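PDB 2PH5: homospermidine synthase from Legionella pneumophila subsp. pneumophila str. Philadelphia 1, which binds NAD and probably catalyses the formation of the polyamine homospermidine. Local coordinates for residues D209-Y214 and V223-A228; T280-A285 and C356-V361; I182-N187 and V421-I426; E169-I174 and A192-T197. All coordinates share one frame; numbering follows the deposited sequence.

Contacts 1 and 4 are buried, whereas contacts 2 and 3 reach the surface, and burial alone does not predict their chemistry. Contacts 1 and 2 share one mixed sheet, using the neighbouring strands 202-213 and 352-364; they touch where S210 meets C356, and both are built round a carboxylate that accepts hydrogen bonds. Contacts 3 and 4 lie about 11 Å apart (centre to centre), on the helical side, where L172 packs against R184, P185 and H423. There the chemistry divides: contact 4 is purely apolar between two helices, and contact 3 is a charged pairing at the start of a helix. Contact 1 lies nearest the NAD pocket, to which it contributes S227.

Contact 1: D209-Y214 and V223-A228; sequences DSQVTY and VNTWSA
D209 and T225 approach from opposite directions and meet through an aspartate that also closes an Asx turn, the motif in which a side-chain oxygen accepts the backbone N-H two residues further on. The turn interrupts strand 202-213 of the C-terminal domain, and T225 comes just after strand 221-224. The carboxylate divides its work. OD2 of D209 faces across the gap and accepts from T225 OG1 at 2.7 Å; the hydroxyl arrives on the syn side, 30° out of the carboxylate plane. OD1 of D209 serves its own segment, gripped by two donors: Q211 N at 3.1 Å, nearly in line with the C-O bond, and Q211 NE2 at 2.8 Å, from the syn side. Three bonds thus fix the rotation of the carboxylate. The swing of D209 CG to the side opposite its backbone N (chi1 -159°) brings the group into the gap between the segments.

Q211 runs obliquely past T225, its chain extended beyond CG, so that the amide lies beside the threonine methyl. The oxygen of the same amide is held at the start of helix 391-408, Q211 OE1 accepting from A391 N, while T392 OG1 bonds to both Q211 NE2 and T225 OG1. Just beyond T225, S227 caps helix 228-236 and touches NAD, which lies about 9 Å from the T225 side chain. The methyl of T225 fills the angle between the two polar side chains: CG2 lies 3.4 Å from D209 OD2 and 3.5 Å from Q211 NE2.

Contact 2: T280-A285 and C356-V361; sequences TPTLGA and CDELGV
The carboxylate of E358 is clasped on both faces by the loop 280-285. On one face T280 OG1 donates to E358 OE1 at 2.7 Å, from 40° out of the plane, and the ring of P281 lies on this same side, with its CG 3.1 Å from E358 OE2. T282 takes the other face. Its OG1 stands almost directly above E358 OE2, at 2.6 Å and 79° out of the plane, while its backbone N donates to E358 OE1 at 3.1 Å from the syn side. The same N-H makes a second, weak bond to E358 OE2, 3.5 Å away from T282 N. OE1 therefore receives its two donors, T280 OG1 and T282 N, from opposite faces.

In fold terms, the loop joining strands 275-278 and 286-289 is fastened here to strand 352-364 in the mixed sheet of the saccharopine dehydrogenase-type C-terminal domain. The glutamate reaches out from the strand to the loop, bent at chi2 (-149°), while its neighbours D357 and L359 face helix 391-408. Within the loop, T282 has its OG1 on the backbone N side of CB, which lets a single residue offer hydroxyl and amide to one carboxylate.

From the adjacent strand 370-378, T376 OG1 also hydrogen-bonds E358 OE2, and P281 packs on W372 of that strand. L283, next along the loop, packs on P219 of the second subunit.

Contact 3: I182-N187 and V421-I426; sequences INRPKN and VDHQYI
R184 presents one face of its guanidinium to D422 and an edge to Q424. OD1 of D422 sits over the centre of the group, 3.1 Å above its plane, and 3.2 Å from R184 NH1. The attraction in this salt bridge is electrostatic, since the oxygen lies over the flat of the group, away from the directions of its N-H bonds, and the two flat groups are turned 59° apart. H423 meets the arginine differently. Its ring stands almost perpendicular to the guanidinium, at 88°; R184 CD touches the ring edge in plane, 3.7 Å from H423 CE1, whereas R184 NH2 comes obliquely to within 3.2 Å of the same carbon. The amide of Q424 completes the first shell near the guanidinium edge.

The arginine reaches these three consecutive residues through bends at chi2 and chi3. Behind it, L172 of helix 158-176 packs against both R184 CG and the H423 ring, and E169 of that helix touches the ring as well. On the far side D422 is the N-cap of helix 423-430: its OD2 accepts a weak bond from Y425 N at 3.4 Å. R184 itself sits in the loop between helices 158-176 and 188-197, the second of which is capped by N187.

One carboxylate thus faces two positive features, the guanidinium and the amide end of a helix, which would probably stabilise its negative charge; solvent around the exposed R184 probably screens the pairing, and without a directed N-H it may hold the arginine's orientation only loosely.

Contact 4: E169-I174 and A192-T197; sequences EALLNI and ANLAMT
L171 and L194 lie alongside each other, pointing opposite ways, and carry most of this helix-helix contact. Apolar contacts across the segments come first. CD2 of L194 lies 3.8 Å from L171 CB and equally near L171 CG, and it also comes to 4.1 Å from L172 CD2, whose side chain runs roughly perpendicular to that of L194. A chi1 of 169° sends L194 CG away from its own backbone N and out toward the other helix. A195 adds its methyl, with CB 4.3 Å from L171 CD2.

Backbone bonds, by contrast, stay inside each helix: N173 N to E169 O at 2.9 Å and M196 N to A192 O at 3.0 Å are the regular i to i+4 links. The axes of segments 169-174 and 192-197 pass 10.3 Å apart at an angle of 47°.

Packing on neighbours places the pair in the fold. L171 also rests on L363 of strand 352-364, and A195 on Y313 of strand 311-322, so both helices cover the mixed sheet. With no hydrogen bond or charge between the two segments, their association here rests on van der Waals contact and the burial of leucine and alanine side chains, so it is probably driven by the hydrophobic effect.

Contact 1: D209-Y214 and V223-A228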
loop_
_atom_site.group_PDB
_atom_site.type_symbol
_atom_site.label_atom_id
_atom_site.label_comp_id
_atom_site.label_asym_id
_atom_site.label_seq_id
_atom_site.Cartn_x
_atom_site.Cartn_y
_atom_site.Cartn_z
ATOM N N ASP A 209 2.447 -10.437 -8.403
ATOM C CA ASP A 209 1.457 -10.059 -9.406
ATOM C C ASP A 209 1.678 -8.601 -9.772
ATOM O O ASP A 209 1.535 -7.712 -8.925
ATOM C CB ASP A 209 0.046 -10.228 -8.828
ATOM C CG ASP A 209 -1.029 -10.349 -9.900
ATOM O OD1 ASP A 209 -0.952 -9.650 -10.937
ATOM O OD2 ASP A 209 -1.971 -11.141 -9.691
ATOM N N SER A 210 2.020 -8.358 -11.035
ATOM C CA SER A 210 2.257 -7.001 -11.524
ATOM C C SER A 210 1.180 -6.552 -12.515
ATOM O O SER A 210 1.363 -5.570 -13.228
ATOM C CB SER A 210 3.638 -6.905 -12.195
ATOM O OG SER A 210 3.725 -7.721 -13.353
ATOM N N GLN A 211 0.057 -7.259 -12.571
ATOM C CA GLN A 211 -0.991 -6.867 -13.504
ATOM C C GLN A 211 -1.606 -5.523 -13.105
ATOM O O GLN A 211 -2.108 -5.377 -11.994
ATOM C CB GLN A 211 -2.061 -7.968 -13.585
ATOM C CG GLN A 211 -1.454 -9.317 -14.013
ATOM C CD GLN A 211 -2.422 -10.482 -13.939
ATOM O OE1 GLN A 211 -3.212 -10.722 -14.871
ATOM N NE2 GLN A 211 -2.375 -11.218 -12.823
ATOM N N VAL A 212 -1.519 -4.539 -14.001
ATOM C CA VAL A 212 -2.088 -3.215 -13.758
ATOM C C VAL A 212 -3.374 -3.089 -14.561
ATOM O O VAL A 212 -3.621 -3.885 -15.467
ATOM C CB VAL A 212 -1.138 -2.070 -14.175
ATOM C CG1 VAL A 212 0.053 -2.027 -13.244
ATOM C CG2 VAL A 212 -0.703 -2.246 -15.619
ATOM N N THR A 213 -4.175 -2.071 -14.260
ATOM C CA THR A 213 -5.457 -1.924 -14.932
ATOM C C THR A 213 -5.900 -0.520 -15.311
ATOM O O THR A 213 -5.281 0.476 -14.940
ATOM C CB THR A 213 -6.570 -2.462 -14.055
ATOM O OG1 THR A 213 -6.599 -1.699 -12.846
ATOM C CG2 THR A 213 -6.347 -3.928 -13.723
ATOM N N TYR A 214 -7.011 -0.471 -16.040
ATOM C CA TYR A 214 -7.632 0.767 -16.470
ATOM C C TYR A 214 -9.135 0.517 -16.656
ATOM O O TYR A 214 -9.542 -0.450 -17.295
ATOM C CB TYR A 214 -7.024 1.257 -17.786
ATOM C CG TYR A 214 -7.739 2.479 -18.311
ATOM C CD1 TYR A 214 -7.473 3.754 -17.792
ATOM C CD2 TYR A 214 -8.761 2.351 -19.250
ATOM C CE1 TYR A 214 -8.222 4.869 -18.193
ATOM C CE2 TYR A 214 -9.509 3.450 -19.651
ATOM C CZ TYR A 214 -9.241 4.700 -19.117
ATOM O OH TYR A 214 -10.033 5.755 -19.482
ATOM N N VAL A 223 -10.277 -4.916 -5.056
ATOM C CA VAL A 223 -9.955 -5.356 -6.408
ATOM C C VAL A 223 -8.795 -6.355 -6.408
ATOM O O VAL A 223 -7.771 -6.147 -5.749
ATOM C CB VAL A 223 -9.612 -4.132 -7.298
ATOM C CG1 VAL A 223 -9.501 -4.543 -8.763
ATOM C CG2 VAL A 223 -10.699 -3.080 -7.146
ATOM N N ASN A 224 -8.961 -7.445 -7.151
ATOM C CA ASN A 224 -7.938 -8.476 -7.195
ATOM C C ASN A 224 -8.005 -9.274 -8.487
ATOM O O ASN A 224 -9.039 -9.321 -9.159
ATOM C CB ASN A 224 -8.090 -9.399 -5.983
ATOM C CG ASN A 224 -6.906 -10.336 -5.803
ATOM O OD1 ASN A 224 -5.775 -10.013 -6.168
ATOM N ND2 ASN A 224 -7.165 -11.502 -5.220
ATOM N N THR A 225 -6.889 -9.890 -8.843
ATOM C CA THR A 225 -6.831 -10.674 -10.058
ATOM C C THR A 225 -7.571 -11.986 -9.885
ATOM O O THR A 225 -7.804 -12.708 -10.853
ATOM C CB THR A 225 -5.384 -10.905 -10.462
ATOM O OG1 THR A 225 -4.642 -11.377 -9.333
ATOM C CG2 THR A 225 -4.774 -9.582 -10.949
ATOM N N TRP A 226 -7.928 -12.295 -8.642
ATOM C CA TRP A 226 -8.696 -13.496 -8.330
ATOM C C TRP A 226 -9.695 -13.144 -7.239
ATOM O O TRP A 226 -9.866 -11.967 -6.919
ATOM C CB TRP A 226 -7.805 -14.653 -7.876
ATOM C CG TRP A 226 -6.800 -14.308 -6.834
ATOM C CD1 TRP A 226 -5.693 -13.533 -6.997
ATOM C CD2 TRP A 226 -6.766 -14.782 -5.480
ATOM N NE1 TRP A 226 -4.965 -13.495 -5.834
ATOM C CE2 TRP A 226 -5.596 -14.250 -4.886
ATOM C CE3 TRP A 226 -7.607 -15.603 -4.713
ATOM C CZ2 TRP A 226 -5.241 -14.517 -3.553
ATOM C CZ3 TRP A 226 -7.251 -15.867 -3.384
ATOM C CH2 TRP A 226 -6.077 -15.323 -2.824
ATOM N N SER A 227 -10.351 -14.147 -6.666
ATOM C CA SER A 227 -11.348 -13.890 -5.636
ATOM C C SER A 227 -10.930 -12.919 -4.539
ATOM O O SER A 227 -9.993 -13.184 -3.782
ATOM C CB SER A 227 -11.788 -15.187 -4.972
ATOM O OG SER A 227 -12.703 -14.897 -3.934
ATOM N N ALA A 228 -11.644 -11.800 -4.447
ATOM C CA ALA A 228 -11.341 -10.815 -3.422
ATOM C C ALA A 228 -11.570 -11.431 -2.035
ATOM O O ALA A 228 -10.747 -11.259 -1.134
ATOM C CB ALA A 228 -12.200 -9.566 -3.603
#

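Contact 2: T280-A285 and C356-V361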
loop_
_atom_site.group_PDB
_atom_site.type_symbol
_atom_site.label_atom_id
_atom_site.label_comp_id
_atom_site.label_asym_id
_atom_site.label_seq_id
_atom_site.Cartn_x
_atom_site.Cartn_y
_atom_site.Cartn_z
ATOM N N THR A 280 12.144 -12.799 -6.447
ATOM C CA THR A 280 11.485 -13.188 -7.685
ATOM C C THR A 280 12.449 -12.815 -8.822
ATOM O O THR A 280 13.138 -11.805 -8.748
ATOM C CB THR A 280 10.131 -12.438 -7.820
ATOM O OG1 THR A 280 9.198 -13.255 -8.529
ATOM C CG2 THR A 280 10.311 -11.111 -8.558
ATOM N N PRO A 281 12.515 -13.634 -9.885
ATOM C CA PRO A 281 13.428 -13.334 -11.001
ATOM C C PRO A 281 13.218 -12.013 -11.753
ATOM O O PRO A 281 14.163 -11.242 -11.925
ATOM C CB PRO A 281 13.303 -14.572 -11.897
ATOM C CG PRO A 281 11.931 -15.104 -11.581
ATOM C CD PRO A 281 11.814 -14.916 -10.091
ATOM N N THR A 282 11.992 -11.738 -12.182
ATOM C CA THR A 282 11.698 -10.507 -12.914
ATOM C C THR A 282 12.011 -9.214 -12.150
ATOM O O THR A 282 12.728 -8.354 -12.663
ATOM C CB THR A 282 10.233 -10.475 -13.362
ATOM O OG1 THR A 282 9.962 -11.623 -14.173
ATOM C CG2 THR A 282 9.950 -9.223 -14.168
ATOM N N LEU A 283 11.468 -9.055 -10.944
ATOM C CA LEU A 283 11.757 -7.845 -10.170
ATOM C C LEU A 283 12.864 -8.004 -9.132
ATOM O O LEU A 283 13.588 -7.049 -8.844
ATOM C CB LEU A 283 10.497 -7.301 -9.486
ATOM C CG LEU A 283 9.643 -6.387 -10.371
ATOM C CD1 LEU A 283 10.544 -5.359 -11.057
ATOM C CD2 LEU A 283 8.911 -7.216 -11.412
ATOM N N GLY A 284 13.005 -9.202 -8.572
ATOM C CA GLY A 284 14.047 -9.423 -7.580
ATOM C C GLY A 284 13.552 -9.334 -6.148
ATOM O O GLY A 284 12.379 -9.602 -5.876
ATOM N N ALA A 285 14.450 -8.954 -5.241
ATOM C CA ALA A 285 14.147 -8.815 -3.816
ATOM C C ALA A 285 12.894 -7.983 -3.613
ATOM O O ALA A 285 12.717 -6.961 -4.267
ATOM C CB ALA A 285 15.311 -8.149 -3.099
ATOM N N CYS A 356 2.223 -9.056 -15.466
ATOM C CA CYS A 356 2.315 -10.499 -15.460
ATOM C C CYS A 356 2.254 -11.055 -14.044
ATOM O O CYS A 356 2.310 -10.312 -13.062
ATOM C CB CYS A 356 3.613 -10.937 -16.140
ATOM S SG CYS A 356 5.092 -10.380 -15.303
ATOM N N ASP A 357 2.134 -12.370 -13.945
ATOM C CA ASP A 357 2.056 -13.014 -12.653
ATOM C C ASP A 357 3.212 -14.001 -12.528
ATOM O O ASP A 357 3.289 -14.970 -13.290
ATOM C CB ASP A 357 0.718 -13.746 -12.522
ATOM C CG ASP A 357 0.391 -14.120 -11.088
ATOM O OD1 ASP A 357 1.331 -14.452 -10.333
ATOM O OD2 ASP A 357 -0.805 -14.093 -10.722
ATOM N N GLU A 358 4.123 -13.736 -11.591
ATOM C CA GLU A 358 5.263 -14.621 -11.372
ATOM C C GLU A 358 5.027 -15.513 -10.184
ATOM O O GLU A 358 5.291 -15.123 -9.053
ATOM C CB GLU A 358 6.555 -13.851 -11.113
ATOM C CG GLU A 358 7.283 -13.470 -12.356
ATOM C CD GLU A 358 8.792 -13.411 -12.171
ATOM O OE1 GLU A 358 9.271 -12.820 -11.162
ATOM O OE2 GLU A 358 9.492 -13.952 -13.058
ATOM N N LEU A 359 4.533 -16.713 -10.444
ATOM C CA LEU A 359 4.266 -17.673 -9.388
ATOM C C LEU A 359 5.362 -18.728 -9.393
ATOM O O LEU A 359 5.688 -19.278 -10.441
ATOM C CB LEU A 359 2.913 -18.346 -9.612
ATOM C CG LEU A 359 2.625 -19.535 -8.691
ATOM C CD1 LEU A 359 2.613 -19.056 -7.250
ATOM C CD2 LEU A 359 1.272 -20.177 -9.060
ATOM N N GLY A 360 5.936 -19.001 -8.227
ATOM C CA GLY A 360 6.985 -19.997 -8.157
ATOM C C GLY A 360 7.430 -20.284 -6.740
ATOM O O GLY A 360 6.861 -19.756 -5.785
ATOM N N VAL A 361 8.450 -21.126 -6.610
ATOM C CA VAL A 361 8.989 -21.503 -5.312
ATOM C C VAL A 361 10.466 -21.174 -5.185
ATOM O O VAL A 361 11.254 -21.395 -6.101
ATOM C CB VAL A 361 8.817 -23.005 -5.037
ATOM C CG1 VAL A 361 7.364 -23.308 -4.733
ATOM C CG2 VAL A 361 9.287 -23.803 -6.239
#

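Contact 3: I182-N187 and V421-I426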
loop_
_atom_site.group_PDB
_atom_site.type_symbol
_atom_site.label_atom_id
_atom_site.label_comp_id
_atom_site.label_asym_id
_atom_site.label_seq_id
_atom_site.Cartn_x
_atom_site.Cartn_y
_atom_site.Cartn_z
ATOM N N ILE A 182 21.334 -39.022 -9.226
ATOM C CA ILE A 182 20.551 -40.056 -8.563
ATOM C C ILE A 182 19.276 -40.370 -9.332
ATOM O O ILE A 182 19.066 -39.867 -10.436
ATOM C CB ILE A 182 20.176 -39.638 -7.120
ATOM C CG1 ILE A 182 19.135 -38.510 -7.129
ATOM C CG2 ILE A 182 21.428 -39.196 -6.378
ATOM C CD1 ILE A 182 19.634 -37.182 -7.660
ATOM N N ASN A 183 18.432 -41.211 -8.745
ATOM C CA ASN A 183 17.177 -41.585 -9.377
ATOM C C ASN A 183 16.067 -40.699 -8.826
ATOM O O ASN A 183 16.151 -40.222 -7.696
ATOM C CB ASN A 183 16.843 -43.054 -9.096
ATOM C CG ASN A 183 17.999 -43.991 -9.404
ATOM O OD1 ASN A 183 18.987 -44.039 -8.669
ATOM N ND2 ASN A 183 17.881 -44.739 -10.496
ATOM N N ARG A 184 15.033 -40.478 -9.630
ATOM C CA ARG A 184 13.910 -39.654 -9.207
ATOM C C ARG A 184 13.254 -40.334 -8.005
ATOM O O ARG A 184 12.711 -41.431 -8.127
ATOM C CB ARG A 184 12.904 -39.511 -10.354
ATOM C CG ARG A 184 12.028 -38.270 -10.257
ATOM C CD ARG A 184 10.570 -38.606 -9.997
ATOM N NE ARG A 184 9.921 -39.241 -11.141
ATOM C CZ ARG A 184 9.820 -38.701 -12.354
ATOM N NH1 ARG A 184 9.202 -39.362 -13.330
ATOM N NH2 ARG A 184 10.340 -37.507 -12.602
ATOM N N PRO A 185 13.299 -39.686 -6.828
ATOM C CA PRO A 185 12.712 -40.228 -5.597
ATOM C C PRO A 185 11.228 -40.545 -5.721
ATOM O O PRO A 185 10.517 -39.916 -6.502
ATOM C CB PRO A 185 12.997 -39.136 -4.569
ATOM C CG PRO A 185 13.031 -37.896 -5.393
ATOM C CD PRO A 185 13.794 -38.317 -6.609
ATOM N N LYS A 186 10.763 -41.525 -4.951
ATOM C CA LYS A 186 9.357 -41.906 -5.005
ATOM C C LYS A 186 8.569 -41.468 -3.780
ATOM O O LYS A 186 7.759 -40.546 -3.842
ATOM C CB LYS A 186 9.209 -43.420 -5.176
ATOM C CG LYS A 186 9.946 -43.995 -6.372
ATOM C CD LYS A 186 11.359 -44.415 -6.002
ATOM C CE LYS A 186 11.343 -45.565 -5.008
ATOM N NZ LYS A 186 10.645 -46.767 -5.558
ATOM N N ASN A 187 8.801 -42.138 -2.664
ATOM C CA ASN A 187 8.091 -41.815 -1.440
ATOM C C ASN A 187 8.495 -40.444 -0.905
ATOM O O ASN A 187 9.477 -39.844 -1.357
ATOM C CB ASN A 187 8.393 -42.880 -0.401
ATOM C CG ASN A 187 9.866 -43.013 -0.148
ATOM O OD1 ASN A 187 10.486 -42.119 0.418
ATOM N ND2 ASN A 187 10.445 -44.120 -0.589
ATOM N N VAL A 421 1.433 -36.965 -6.706
ATOM C CA VAL A 421 1.358 -37.013 -8.165
ATOM C C VAL A 421 2.711 -36.707 -8.806
ATOM O O VAL A 421 3.465 -35.856 -8.318
ATOM C CB VAL A 421 0.304 -35.999 -8.684
ATOM C CG1 VAL A 421 0.116 -36.138 -10.190
ATOM C CG2 VAL A 421 -1.007 -36.214 -7.952
ATOM N N ASP A 422 3.012 -37.406 -9.899
ATOM C CA ASP A 422 4.275 -37.233 -10.624
ATOM C C ASP A 422 4.362 -35.823 -11.209
ATOM O O ASP A 422 3.611 -35.466 -12.119
ATOM C CB ASP A 422 4.369 -38.287 -11.737
ATOM C CG ASP A 422 5.637 -38.167 -12.548
ATOM O OD1 ASP A 422 6.720 -37.984 -11.944
ATOM O OD2 ASP A 422 5.555 -38.267 -13.786
ATOM N N HIS A 423 5.293 -35.027 -10.692
ATOM C CA HIS A 423 5.438 -33.644 -11.135
ATOM C C HIS A 423 5.651 -33.450 -12.648
ATOM O O HIS A 423 5.049 -32.558 -13.253
ATOM C CB HIS A 423 6.567 -32.966 -10.347
ATOM C CG HIS A 423 7.912 -33.562 -10.605
ATOM N ND1 HIS A 423 8.229 -34.856 -10.253
ATOM C CD2 HIS A 423 8.993 -33.069 -11.252
ATOM C CE1 HIS A 423 9.446 -35.136 -10.680
ATOM N NE2 HIS A 423 9.932 -34.068 -11.291
ATOM N N GLN A 424 6.482 -34.294 -13.254
ATOM C CA GLN A 424 6.773 -34.202 -14.682
ATOM C C GLN A 424 5.518 -34.377 -15.543
ATOM O O GLN A 424 5.346 -33.702 -16.559
ATOM C CB GLN A 424 7.838 -35.240 -15.062
ATOM C CG GLN A 424 8.269 -35.200 -16.521
ATOM C CD GLN A 424 9.240 -36.320 -16.891
ATOM O OE1 GLN A 424 9.364 -36.682 -18.069
ATOM N NE2 GLN A 424 9.937 -36.868 -15.891
ATOM N N TYR A 425 4.639 -35.280 -15.131
ATOM C CA TYR A 425 3.400 -35.520 -15.857
ATOM C C TYR A 425 2.573 -34.242 -15.881
ATOM O O TYR A 425 2.114 -33.795 -16.938
ATOM C CB TYR A 425 2.606 -36.615 -15.160
ATOM C CG TYR A 425 1.287 -36.974 -15.802
ATOM C CD1 TYR A 425 1.137 -38.187 -16.477
ATOM C CD2 TYR A 425 0.166 -36.145 -15.665
ATOM C CE1 TYR A 425 -0.094 -38.579 -16.988
ATOM C CE2 TYR A 425 -1.073 -36.525 -16.174
ATOM C CZ TYR A 425 -1.196 -37.748 -16.832
ATOM O OH TYR A 425 -2.422 -38.156 -17.301
ATOM N N ILE A 426 2.383 -33.655 -14.704
ATOM C CA ILE A 426 1.601 -32.435 -14.582
ATOM C C ILE A 426 2.276 -31.270 -15.293
ATOM O O ILE A 426 1.664 -30.638 -16.147
ATOM C CB ILE A 426 1.319 -32.090 -13.066
ATOM C CG1 ILE A 426 -0.060 -32.606 -12.660
ATOM C CG2 ILE A 426 1.277 -30.578 -12.839
ATOM C CD1 ILE A 426 -0.280 -34.054 -12.873
#

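Contact 4: E169-I174 and A192-T197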
loop_
_atom_site.group_PDB
_atom_site.type_symbol
_atom_site.label_atom_id
_atom_site.label_comp_id
_atom_site.label_asym_id
_atom_site.label_seq_id
_atom_site.Cartn_x
_atom_site.Cartn_y
_atom_site.Cartn_z
ATOM N N GLU A 169 10.531 -30.311 -8.955
ATOM C CA GLU A 169 11.317 -30.010 -10.146
ATOM C C GLU A 169 12.599 -29.289 -9.752
ATOM O O GLU A 169 13.687 -29.644 -10.209
ATOM C CB GLU A 169 10.505 -29.153 -11.125
ATOM C CG GLU A 169 11.207 -28.878 -12.457
ATOM C CD GLU A 169 11.224 -30.071 -13.401
ATOM O OE1 GLU A 169 11.413 -31.210 -12.927
ATOM O OE2 GLU A 169 11.063 -29.869 -14.626
ATOM N N ALA A 170 12.469 -28.291 -8.884
ATOM C CA ALA A 170 13.621 -27.518 -8.430
ATOM C C ALA A 170 14.597 -28.400 -7.659
ATOM O O ALA A 170 15.813 -28.294 -7.822
ATOM C CB ALA A 170 13.159 -26.351 -7.556
ATOM N N LEU A 171 14.053 -29.266 -6.812
ATOM C CA LEU A 171 14.873 -30.171 -6.022
ATOM C C LEU A 171 15.773 -30.994 -6.941
ATOM O O LEU A 171 16.954 -31.187 -6.654
ATOM C CB LEU A 171 13.973 -31.082 -5.179
ATOM C CG LEU A 171 14.167 -31.054 -3.654
ATOM C CD1 LEU A 171 14.471 -29.659 -3.194
ATOM C CD2 LEU A 171 12.926 -31.596 -2.962
ATOM N N LEU A 172 15.230 -31.461 -8.059
ATOM C CA LEU A 172 16.032 -32.250 -8.986
ATOM C C LEU A 172 17.022 -31.374 -9.752
ATOM O O LEU A 172 18.179 -31.760 -9.923
ATOM C CB LEU A 172 15.134 -33.013 -9.968
ATOM C CG LEU A 172 14.139 -34.024 -9.395
ATOM C CD1 LEU A 172 13.325 -34.617 -10.528
ATOM C CD2 LEU A 172 14.860 -35.119 -8.616
ATOM N N ASN A 173 16.581 -30.204 -10.214
ATOM C CA ASN A 173 17.484 -29.321 -10.952
ATOM C C ASN A 173 18.692 -28.935 -10.109
ATOM O O ASN A 173 19.823 -28.974 -10.583
ATOM C CB ASN A 173 16.771 -28.051 -11.424
ATOM C CG ASN A 173 15.776 -28.320 -12.523
ATOM O OD1 ASN A 173 15.723 -29.419 -13.071
ATOM N ND2 ASN A 173 14.988 -27.312 -12.866
ATOM N N ILE A 174 18.459 -28.565 -8.856
ATOM C CA ILE A 174 19.563 -28.183 -7.987
ATOM C C ILE A 174 20.527 -29.353 -7.821
ATOM O O ILE A 174 21.727 -29.157 -7.642
ATOM C CB ILE A 174 19.066 -27.753 -6.596
ATOM C CG1 ILE A 174 18.151 -26.530 -6.724
ATOM C CG2 ILE A 174 20.261 -27.442 -5.698
ATOM C CD1 ILE A 174 17.485 -26.126 -5.426
ATOM N N ALA A 192 12.184 -35.816 1.050
ATOM C CA ALA A 192 12.642 -35.081 2.219
ATOM C C ALA A 192 14.154 -35.228 2.319
ATOM O O ALA A 192 14.869 -34.257 2.554
ATOM C CB ALA A 192 11.977 -35.630 3.472
ATOM N N ASN A 193 14.633 -36.455 2.124
ATOM C CA ASN A 193 16.056 -36.753 2.198
ATOM C C ASN A 193 16.862 -35.950 1.181
ATOM O O ASN A 193 17.937 -35.445 1.500
ATOM C CB ASN A 193 16.269 -38.253 2.006
ATOM C CG ASN A 193 17.702 -38.600 1.700
ATOM O OD1 ASN A 193 18.104 -38.635 0.531
ATOM N ND2 ASN A 193 18.494 -38.845 2.744
ATOM N N LEU A 194 16.342 -35.841 -0.041
ATOM C CA LEU A 194 16.998 -35.071 -1.091
ATOM C C LEU A 194 17.040 -33.605 -0.688
ATOM O O LEU A 194 18.013 -32.909 -0.960
ATOM C CB LEU A 194 16.247 -35.202 -2.419
ATOM C CG LEU A 194 16.697 -34.218 -3.510
ATOM C CD1 LEU A 194 18.142 -34.474 -3.862
ATOM C CD2 LEU A 194 15.820 -34.353 -4.736
ATOM N N ALA A 195 15.984 -33.131 -0.032
ATOM C CA ALA A 195 15.948 -31.733 0.388
ATOM C C ALA A 195 17.031 -31.462 1.420
ATOM O O ALA A 195 17.729 -30.451 1.352
ATOM C CB ALA A 195 14.575 -31.383 0.958
HETATM N N MSE A 196 17.169 -32.372 2.375
HETATM C CA MSE A 196 18.166 -32.215 3.417
HETATM C C MSE A 196 19.588 -32.352 2.877
HETATM O O MSE A 196 20.462 -31.551 3.204
HETATM C CB MSE A 196 17.938 -33.243 4.513
HETATM C CG MSE A 196 18.970 -33.175 5.617
HETATM SE SE MSE A 196 18.949 -34.780 6.688
HETATM C CE MSE A 196 20.141 -35.824 5.568
ATOM N N THR A 197 19.821 -33.365 2.047
ATOM C CA THR A 197 21.144 -33.582 1.482
ATOM C C THR A 197 21.582 -32.380 0.645
ATOM O O THR A 197 22.778 -32.150 0.461
ATOM C CB THR A 197 21.193 -34.906 0.646
ATOM O OG1 THR A 197 22.466 -35.033 0.003
ATOM C CG2 THR A 197 20.105 -34.935 -0.394
#